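Local coordinates for protein integral membrane indolylacetylinositol arabinosyltransferase EmbB (Mycolicibacterium smegmatis MC2 155, PDB 7BVC) that probably transfers arabinose during polymerization of the arabinan of cell-wall arabinogalactan, as a membrane-embedded glycosyltransferase, at residues Asp520-Phe529 with Lys577-Phe585; Leu536-Leu544 with Ala557-Phe565. One frame throughout, in Å; residues are numbered along the deposited sequence.

Contact 1 of 2, residues Asp520-Phe529 with Lys577-Phe585; sequences DGAISRRVAF and KWIHHFGLF. With PO4 (phosphate ion), chain H.
Ile579 and Asp520 approach from opposite directions, the CD1 methyl of the isoleucine facing the carboxylate. Asp520 is held by Arg525 of its own segment, which grips it side-on with two nitrogens: NE donates to the backbone O of Asp520 at 2.9 Å, almost straight, and NH2 makes a salt bridge to Asp520 OD2 at 2.8 Å. The arginine chain bends twice, at chi2 and chi3, to reach the backbone O and OD2 together, and the two bonds fix the guanidinium in rotation. At the edge of that plane lies His580 ND1, 3.4 Å from Arg525 NH2, the imidazole being turned 63° from the guanidinium. His580 belongs to the ethambutol pocket of this GT-C-type membrane domain and touches the bound drug, so the Asp520-Arg525 pair adjoins a residue that touches the ligand. Farther along, the contact becomes apolar. Phe529 and Phe582 lie nearly parallel, planes at 26°, but slid so far apart that they barely overlap, centroids 5.2 Å from each other; Phe529 also meets the ring of Tyr511. Beside them the methyl CB of Ala528 rests 3.8 Å from the carbonyl Phe582 O. Elsewhere on the 577-585 segment, Trp578 NE1 makes a weak, bent hydrogen bond of 3.3 Å to phosphate O2.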
loop_
_atom_site.group_PDB
_atom_site.type_symbol
_atom_site.label_atom_id
_atom_site.label_comp_id
_atom_site.label_asym_id
_atom_site.label_seq_id
_atom_site.Cartn_x
_atom_site.Cartn_y
_atom_site.Cartn_z
ATOM N N ASP B 520 6.462 5.013 10.194
ATOM C CA ASP B 520 5.115 5.026 10.756
ATOM C C ASP B 520 4.883 3.807 11.640
ATOM O O ASP B 520 4.480 3.940 12.802
ATOM C CB ASP B 520 4.080 5.096 9.635
ATOM C CG ASP B 520 2.706 5.485 10.138
ATOM O OD1 ASP B 520 1.719 5.278 9.401
ATOM O OD2 ASP B 520 2.613 5.999 11.272
ATOM N N GLY B 521 5.126 2.613 11.109
ATOM C CA GLY B 521 5.113 1.414 11.924
ATOM C C GLY B 521 6.516 0.957 12.262
ATOM O O GLY B 521 7.191 0.339 11.435
ATOM N N ALA B 522 6.961 1.242 13.480
ATOM C CA ALA B 522 8.323 0.982 13.912
ATOM C C ALA B 522 8.318 -0.004 15.076
ATOM O O ALA B 522 7.286 -0.588 15.418
ATOM C CB ALA B 522 9.013 2.296 14.283
ATOM N N ILE B 523 9.491 -0.200 15.680
ATOM C CA ILE B 523 9.612 -1.146 16.787
ATOM C C ILE B 523 8.711 -0.737 17.945
ATOM O O ILE B 523 8.051 -1.579 18.566
ATOM C CB ILE B 523 11.084 -1.265 17.226
ATOM C CG1 ILE B 523 11.881 -2.078 16.208
ATOM C CG2 ILE B 523 11.190 -1.911 18.594
ATOM C CD1 ILE B 523 13.336 -2.225 16.565
ATOM N N SER B 524 8.651 0.559 18.241
ATOM C CA SER B 524 7.909 1.047 19.395
ATOM C C SER B 524 6.429 1.273 19.118
ATOM O O SER B 524 5.650 1.384 20.069
ATOM C CB SER B 524 8.528 2.351 19.902
ATOM O OG SER B 524 8.387 3.383 18.941
ATOM N N ARG B 525 6.023 1.341 17.854
ATOM C CA ARG B 525 4.640 1.636 17.501
ATOM C C ARG B 525 3.801 0.385 17.272
ATOM O O ARG B 525 2.696 0.490 16.730
ATOM C CB ARG B 525 4.597 2.525 16.258
ATOM C CG ARG B 525 5.551 3.701 16.313
ATOM C CD ARG B 525 4.800 5.007 16.462
ATOM N NE ARG B 525 4.056 5.348 15.255
ATOM C CZ ARG B 525 3.212 6.370 15.161
ATOM N NH1 ARG B 525 3.000 7.154 16.208
ATOM N NH2 ARG B 525 2.579 6.605 14.022
ATOM N N ARG B 526 4.293 -0.789 17.670
ATOM C CA ARG B 526 3.535 -2.028 17.555
ATOM C C ARG B 526 3.108 -2.598 18.898
ATOM O O ARG B 526 2.189 -3.428 18.938
ATOM C CB ARG B 526 4.357 -3.084 16.805
ATOM C CG ARG B 526 4.878 -2.609 15.461
ATOM C CD ARG B 526 5.689 -3.678 14.756
ATOM N NE ARG B 526 6.087 -3.257 13.418
ATOM C CZ ARG B 526 6.583 -4.069 12.493
ATOM N NH1 ARG B 526 6.745 -5.357 12.757
ATOM N NH2 ARG B 526 6.916 -3.596 11.302
ATOM N N VAL B 527 3.746 -2.160 19.985
ATOM C CA VAL B 527 3.465 -2.693 21.315
ATOM C C VAL B 527 2.012 -2.444 21.694
ATOM O O VAL B 527 1.312 -3.351 22.160
ATOM C CB VAL B 527 4.429 -2.075 22.343
ATOM C CG1 VAL B 527 4.310 -2.772 23.681
ATOM C CG2 VAL B 527 5.857 -2.138 21.829
ATOM N N ALA B 528 1.533 -1.215 21.476
ATOM C CA ALA B 528 0.202 -0.821 21.931
ATOM C C ALA B 528 -0.883 -1.759 21.424
ATOM O O ALA B 528 -1.912 -1.928 22.088
ATOM C CB ALA B 528 -0.096 0.612 21.492
ATOM N N PHE B 529 -0.680 -2.377 20.263
ATOM C CA PHE B 529 -1.668 -3.293 19.711
ATOM C C PHE B 529 -1.339 -4.758 19.969
ATOM O O PHE B 529 -2.250 -5.550 20.250
ATOM C CB PHE B 529 -1.820 -3.069 18.206
ATOM C CG PHE B 529 -2.922 -3.876 17.588
ATOM C CD1 PHE B 529 -4.241 -3.641 17.930
ATOM C CD2 PHE B 529 -2.640 -4.873 16.672
ATOM C CE1 PHE B 529 -5.259 -4.384 17.369
ATOM C CE2 PHE B 529 -3.652 -5.619 16.107
ATOM C CZ PHE B 529 -4.966 -5.373 16.456
ATOM N N LYS B 577 -7.935 6.348 8.415
ATOM C CA LYS B 577 -7.350 5.116 8.937
ATOM C C LYS B 577 -5.848 5.330 9.099
ATOM O O LYS B 577 -5.054 5.012 8.213
ATOM C CB LYS B 577 -7.655 3.938 8.008
ATOM C CG LYS B 577 -9.105 3.850 7.563
ATOM C CD LYS B 577 -9.954 3.137 8.595
ATOM C CE LYS B 577 -11.349 2.862 8.067
ATOM N NZ LYS B 577 -12.209 4.073 8.118
ATOM N N TRP B 578 -5.459 5.866 10.250
ATOM C CA TRP B 578 -4.058 6.058 10.591
ATOM C C TRP B 578 -3.626 5.047 11.647
ATOM O O TRP B 578 -4.423 4.262 12.165
ATOM C CB TRP B 578 -3.803 7.479 11.101
ATOM C CG TRP B 578 -4.308 8.578 10.221
ATOM C CD1 TRP B 578 -5.186 9.559 10.570
ATOM C CD2 TRP B 578 -3.950 8.826 8.857
ATOM N NE1 TRP B 578 -5.404 10.398 9.506
ATOM C CE2 TRP B 578 -4.659 9.968 8.441
ATOM C CE3 TRP B 578 -3.104 8.189 7.945
ATOM C CZ2 TRP B 578 -4.549 10.488 7.155
ATOM C CZ3 TRP B 578 -2.997 8.706 6.667
ATOM C CH2 TRP B 578 -3.715 9.844 6.285
ATOM N N ILE B 579 -2.333 5.081 11.970
ATOM C CA ILE B 579 -1.813 4.277 13.069
ATOM C C ILE B 579 -1.866 5.033 14.394
ATOM O O ILE B 579 -1.926 4.399 15.457
ATOM C CB ILE B 579 -0.381 3.803 12.752
ATOM C CG1 ILE B 579 -0.387 2.908 11.516
ATOM C CG2 ILE B 579 0.226 3.030 13.909
ATOM C CD1 ILE B 579 0.990 2.559 11.021
ATOM N N HIS B 580 -1.890 6.369 14.359
ATOM C CA HIS B 580 -1.984 7.154 15.584
ATOM C C HIS B 580 -3.213 6.802 16.411
ATOM O O HIS B 580 -3.241 7.085 17.612
ATOM C CB HIS B 580 -2.009 8.648 15.258
ATOM C CG HIS B 580 -1.176 9.025 14.073
ATOM N ND1 HIS B 580 0.200 9.080 14.117
ATOM C CD2 HIS B 580 -1.526 9.381 12.815
ATOM C CE1 HIS B 580 0.663 9.445 12.933
ATOM N NE2 HIS B 580 -0.365 9.633 12.126
ATOM N N HIS B 581 -4.225 6.193 15.800
ATOM C CA HIS B 581 -5.448 5.817 16.495
ATOM C C HIS B 581 -5.280 4.585 17.373
ATOM O O HIS B 581 -6.277 4.084 17.901
ATOM C CB HIS B 581 -6.573 5.581 15.487
ATOM C CG HIS B 581 -6.928 6.790 14.680
ATOM N ND1 HIS B 581 -7.813 6.747 13.626
ATOM C CD2 HIS B 581 -6.517 8.076 14.773
ATOM C CE1 HIS B 581 -7.931 7.954 13.104
ATOM N NE2 HIS B 581 -7.155 8.778 13.782
ATOM N N PHE B 582 -4.059 4.085 17.538
ATOM C CA PHE B 582 -3.796 2.968 18.434
ATOM C C PHE B 582 -3.437 3.417 19.843
ATOM O O PHE B 582 -3.288 2.569 20.727
ATOM C CB PHE B 582 -2.675 2.089 17.874
ATOM C CG PHE B 582 -3.107 1.207 16.741
ATOM C CD1 PHE B 582 -4.342 0.582 16.766
ATOM C CD2 PHE B 582 -2.280 0.999 15.653
ATOM C CE1 PHE B 582 -4.742 -0.229 15.726
ATOM C CE2 PHE B 582 -2.676 0.186 14.611
ATOM C CZ PHE B 582 -3.908 -0.428 14.649
ATOM N N GLY B 583 -3.292 4.720 20.070
ATOM C CA GLY B 583 -3.087 5.222 21.415
ATOM C C GLY B 583 -4.326 5.202 22.277
ATOM O O GLY B 583 -4.234 5.495 23.473
ATOM N N LEU B 584 -5.480 4.866 21.698
ATOM C CA LEU B 584 -6.715 4.770 22.462
ATOM C C LEU B 584 -6.721 3.572 23.398
ATOM O O LEU B 584 -7.523 3.536 24.336
ATOM C CB LEU B 584 -7.908 4.681 21.513
ATOM C CG LEU B 584 -8.132 5.895 20.617
ATOM C CD1 LEU B 584 -9.241 5.621 19.625
ATOM C CD2 LEU B 584 -8.453 7.111 21.456
ATOM N N PHE B 585 -5.850 2.595 23.165
ATOM C CA PHE B 585 -5.803 1.381 23.963
ATOM C C PHE B 585 -4.887 1.497 25.172
ATOM O O PHE B 585 -4.691 0.501 25.871
ATOM C CB PHE B 585 -5.350 0.201 23.098
ATOM C CG PHE B 585 -6.323 -0.164 22.014
ATOM C CD1 PHE B 585 -7.577 -0.656 22.328
ATOM C CD2 PHE B 585 -5.981 -0.012 20.683
ATOM C CE1 PHE B 585 -8.472 -0.989 21.332
ATOM C CE2 PHE B 585 -6.874 -0.344 19.685
ATOM C CZ PHE B 585 -8.119 -0.834 20.009
HETATM P P PO4 H . -7.528 12.794 12.030
HETATM O O1 PO4 H . -8.088 11.499 11.498
HETATM O O2 PO4 H . -6.142 13.006 11.474
HETATM O O3 PO4 H . -7.460 12.729 13.535
HETATM O O4 PO4 H . -8.426 13.932 11.611
#

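Contact 2 of 2, residues Leu536-Leu544 with Ala557-Phe565; sequences LFPSLFMML and AWRLMGIIF
Consecutive helices 527-545 and 554-570, both predicted to span the membrane, form a helical hairpin here, their segments running roughly antiparallel at 136°, the segment axes approaching to 11.4 Å. Met561 is a knob in a hole formed by Leu536, Ser539, Leu540 and Met543. Its SD lies 3.9 Å from Leu540 CA, and the bend at chi3 (-109°) carries CE to within 3.6 Å of Met543 CG. Met543 is itself folded, bent at chi2 and chi3, which brings its CE over one face of the Trp558 five-membered ring as a CH-pi contact; the same methyl touches Ala557 CB at 3.8 Å. Leu540 spreads its two branches between aromatic rings: CD1 meets Trp558 CZ3 at 3.6 Å, while CD2 reaches Phe565 CZ. Over a face of Phe565 sits Leu536 CD2, 4.0 Å from the ring centroid, and this branch also packs against Ile564 CG2. Phe537 CE1 comes to the edge of the Phe565 ring, 3.8 Å from CZ. Phe537, Leu540 and Trp558, which pack here, also touch a bound cardiolipin, as does Gly562. Helix 586-599 borders the hairpin, Met592 touching Ser539 and Ile564 and Leu599 touching Ser539 and Met543, while Phe541 and Leu544 pack against another protein chain.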
loop_
_atom_site.group_PDB
_atom_site.type_symbol
_atom_site.label_atom_id
_atom_site.label_comp_id
_atom_site.label_asym_id
_atom_site.label_seq_id
_atom_site.Cartn_x
_atom_site.Cartn_y
_atom_site.Cartn_z
ATOM N N LEU B 536 -5.635 -10.329 25.098
ATOM C CA LEU B 536 -7.086 -10.371 25.002
ATOM C C LEU B 536 -7.614 -11.710 24.504
ATOM O O LEU B 536 -8.621 -12.203 25.023
ATOM C CB LEU B 536 -7.577 -9.252 24.079
ATOM C CG LEU B 536 -9.032 -9.324 23.616
ATOM C CD1 LEU B 536 -9.979 -9.085 24.777
ATOM C CD2 LEU B 536 -9.286 -8.332 22.496
ATOM N N PHE B 537 -6.966 -12.319 23.511
ATOM C CA PHE B 537 -7.610 -13.483 22.901
ATOM C C PHE B 537 -7.493 -14.760 23.740
ATOM O O PHE B 537 -8.513 -15.434 23.962
ATOM C CB PHE B 537 -7.071 -13.711 21.485
ATOM C CG PHE B 537 -7.570 -12.710 20.484
ATOM C CD1 PHE B 537 -8.889 -12.727 20.069
ATOM C CD2 PHE B 537 -6.722 -11.751 19.961
ATOM C CE1 PHE B 537 -9.353 -11.805 19.152
ATOM C CE2 PHE B 537 -7.180 -10.829 19.043
ATOM C CZ PHE B 537 -8.496 -10.856 18.638
ATOM N N PRO B 538 -6.301 -15.145 24.220
ATOM C CA PRO B 538 -6.243 -16.337 25.087
ATOM C C PRO B 538 -7.051 -16.190 26.361
ATOM O O PRO B 538 -7.610 -17.177 26.851
ATOM C CB PRO B 538 -4.745 -16.497 25.380
ATOM C CG PRO B 538 -4.118 -15.239 24.973
ATOM C CD PRO B 538 -4.948 -14.674 23.880
ATOM N N SER B 539 -7.135 -14.980 26.919
ATOM C CA SER B 539 -7.973 -14.778 28.095
ATOM C C SER B 539 -9.443 -15.005 27.774
ATOM O O SER B 539 -10.178 -15.550 28.602
ATOM C CB SER B 539 -7.756 -13.377 28.660
ATOM O OG SER B 539 -8.192 -12.392 27.742
ATOM N N LEU B 540 -9.884 -14.614 26.576
ATOM C CA LEU B 540 -11.249 -14.907 26.154
ATOM C C LEU B 540 -11.476 -16.408 26.039
ATOM O O LEU B 540 -12.474 -16.942 26.544
ATOM C CB LEU B 540 -11.543 -14.225 24.820
ATOM C CG LEU B 540 -12.931 -14.488 24.236
ATOM C CD1 LEU B 540 -14.014 -13.929 25.143
ATOM C CD2 LEU B 540 -13.040 -13.909 22.838
ATOM N N PHE B 541 -10.563 -17.107 25.361
ATOM C CA PHE B 541 -10.721 -18.548 25.208
ATOM C C PHE B 541 -10.633 -19.288 26.537
ATOM O O PHE B 541 -11.181 -20.387 26.657
ATOM C CB PHE B 541 -9.681 -19.094 24.232
ATOM C CG PHE B 541 -10.007 -18.822 22.795
ATOM C CD1 PHE B 541 -11.294 -19.001 22.319
ATOM C CD2 PHE B 541 -9.030 -18.383 21.919
ATOM C CE1 PHE B 541 -11.601 -18.750 20.999
ATOM C CE2 PHE B 541 -9.332 -18.131 20.597
ATOM C CZ PHE B 541 -10.618 -18.316 20.137
ATOM N N MET B 542 -9.959 -18.713 27.533
ATOM C CA MET B 542 -9.894 -19.347 28.844
ATOM C C MET B 542 -11.122 -19.037 29.689
ATOM O O MET B 542 -11.575 -19.896 30.452
ATOM C CB MET B 542 -8.626 -18.910 29.575
ATOM C CG MET B 542 -8.411 -19.612 30.897
ATOM S SD MET B 542 -6.678 -19.694 31.365
ATOM C CE MET B 542 -6.746 -20.980 32.605
ATOM N N MET B 543 -11.674 -17.828 29.568
ATOM C CA MET B 543 -12.916 -17.502 30.256
ATOM C C MET B 543 -14.109 -18.232 29.658
ATOM O O MET B 543 -15.123 -18.395 30.340
ATOM C CB MET B 543 -13.163 -15.995 30.218
ATOM C CG MET B 543 -12.266 -15.191 31.140
ATOM S SD MET B 543 -12.724 -15.361 32.872
ATOM C CE MET B 543 -13.940 -14.059 33.029
ATOM N N LEU B 544 -14.015 -18.655 28.395
ATOM C CA LEU B 544 -15.104 -19.426 27.800
ATOM C C LEU B 544 -15.237 -20.795 28.456
ATOM O O LEU B 544 -16.335 -21.199 28.851
ATOM C CB LEU B 544 -14.885 -19.570 26.295
ATOM C CG LEU B 544 -15.555 -18.517 25.414
ATOM C CD1 LEU B 544 -15.384 -18.868 23.949
ATOM C CD2 LEU B 544 -17.024 -18.385 25.765
ATOM N N ALA B 557 -15.019 -8.609 34.641
ATOM C CA ALA B 557 -14.027 -9.175 33.736
ATOM C C ALA B 557 -14.574 -9.341 32.326
ATOM O O ALA B 557 -13.815 -9.237 31.357
ATOM C CB ALA B 557 -13.531 -10.519 34.264
ATOM N N TRP B 558 -15.875 -9.597 32.190
ATOM C CA TRP B 558 -16.473 -9.697 30.864
ATOM C C TRP B 558 -16.741 -8.325 30.261
ATOM O O TRP B 558 -16.640 -8.163 29.040
ATOM C CB TRP B 558 -17.772 -10.501 30.927
ATOM C CG TRP B 558 -17.573 -11.986 30.922
ATOM C CD1 TRP B 558 -17.696 -12.832 31.983
ATOM C CD2 TRP B 558 -17.222 -12.804 29.799
ATOM N NE1 TRP B 558 -17.441 -14.121 31.594
ATOM C CE2 TRP B 558 -17.148 -14.132 30.257
ATOM C CE3 TRP B 558 -16.962 -12.541 28.453
ATOM C CZ2 TRP B 558 -16.826 -15.192 29.418
ATOM C CZ3 TRP B 558 -16.642 -13.594 27.622
ATOM C CH2 TRP B 558 -16.576 -14.903 28.105
ATOM N N ARG B 559 -17.075 -7.334 31.094
ATOM C CA ARG B 559 -17.330 -5.995 30.573
ATOM C C ARG B 559 -16.081 -5.384 29.952
ATOM O O ARG B 559 -16.179 -4.639 28.973
ATOM C CB ARG B 559 -17.870 -5.091 31.679
ATOM C CG ARG B 559 -19.317 -5.360 32.041
ATOM C CD ARG B 559 -19.744 -4.550 33.249
ATOM N NE ARG B 559 -20.586 -5.327 34.152
ATOM C CZ ARG B 559 -20.600 -5.178 35.470
ATOM N NH1 ARG B 559 -19.816 -4.278 36.047
ATOM N NH2 ARG B 559 -21.397 -5.931 36.216
ATOM N N LEU B 560 -14.902 -5.701 30.486
ATOM C CA LEU B 560 -13.666 -5.152 29.935
ATOM C C LEU B 560 -13.392 -5.706 28.541
ATOM O O LEU B 560 -13.050 -4.956 27.616
ATOM C CB LEU B 560 -12.504 -5.454 30.879
ATOM C CG LEU B 560 -11.152 -4.835 30.535
ATOM C CD1 LEU B 560 -11.189 -3.334 30.755
ATOM C CD2 LEU B 560 -10.058 -5.477 31.367
ATOM N N MET B 561 -13.539 -7.021 28.370
ATOM C CA MET B 561 -13.380 -7.615 27.046
ATOM C C MET B 561 -14.439 -7.093 26.085
ATOM O O MET B 561 -14.155 -6.856 24.903
ATOM C CB MET B 561 -13.440 -9.137 27.144
ATOM C CG MET B 561 -12.344 -9.741 28.002
ATOM S SD MET B 561 -12.274 -11.536 27.889
ATOM C CE MET B 561 -12.887 -11.997 29.504
ATOM N N GLY B 562 -15.667 -6.909 26.573
ATOM C CA GLY B 562 -16.699 -6.323 25.737
ATOM C C GLY B 562 -16.338 -4.928 25.263
ATOM O O GLY B 562 -16.544 -4.588 24.097
ATOM N N ILE B 563 -15.785 -4.107 26.158
ATOM C CA ILE B 563 -15.369 -2.759 25.781
ATOM C C ILE B 563 -14.249 -2.807 24.753
ATOM O O ILE B 563 -14.249 -2.043 23.781
ATOM C CB ILE B 563 -14.960 -1.951 27.025
ATOM C CG1 ILE B 563 -16.182 -1.652 27.887
ATOM C CG2 ILE B 563 -14.256 -0.665 26.626
ATOM C CD1 ILE B 563 -15.847 -1.064 29.219
ATOM N N ILE B 564 -13.273 -3.696 24.945
ATOM C CA ILE B 564 -12.159 -3.764 24.001
ATOM C C ILE B 564 -12.643 -4.193 22.619
ATOM O O ILE B 564 -12.240 -3.619 21.596
ATOM C CB ILE B 564 -11.060 -4.699 24.531
ATOM C CG1 ILE B 564 -10.468 -4.145 25.827
ATOM C CG2 ILE B 564 -9.968 -4.873 23.493
ATOM C CD1 ILE B 564 -9.311 -4.952 26.358
ATOM N N PHE B 565 -13.529 -5.190 22.563
ATOM C CA PHE B 565 -14.027 -5.648 21.269
ATOM C C PHE B 565 -14.923 -4.604 20.617
ATOM O O PHE B 565 -14.861 -4.399 19.397
ATOM C CB PHE B 565 -14.764 -6.976 21.433
ATOM C CG PHE B 565 -13.865 -8.174 21.357
ATOM C CD1 PHE B 565 -13.382 -8.614 20.138
ATOM C CD2 PHE B 565 -13.494 -8.851 22.504
ATOM C CE1 PHE B 565 -12.552 -9.713 20.065
ATOM C CE2 PHE B 565 -12.664 -9.952 22.437
ATOM C CZ PHE B 565 -12.193 -10.383 21.215
#

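How the contacts relate
Both contacts draw on helix 527-545, contact 1 at its start and the loop leading into it, contact 2 along its later turns. In chain order the segments run 520-529, 536-544, 557-565, 577-585, so the hairpin of contact 2 lies within the span that contact 1 brings together, and all four lie in the GT-C-type arabinan synthesis domain. The contact centres are 21 Å apart and the nearest atoms about 5 Å, without touching. The centre of contact 1, which includes His580 of the ethambutol pocket, is about 17 Å from the centre of the chain, that of contact 2 about 36 Å. The loop before helix 527-545 reaches the drug-contacting His580, while the helix's later turns pack beside cardiolipin, so one continuous piece of chain links the two regions.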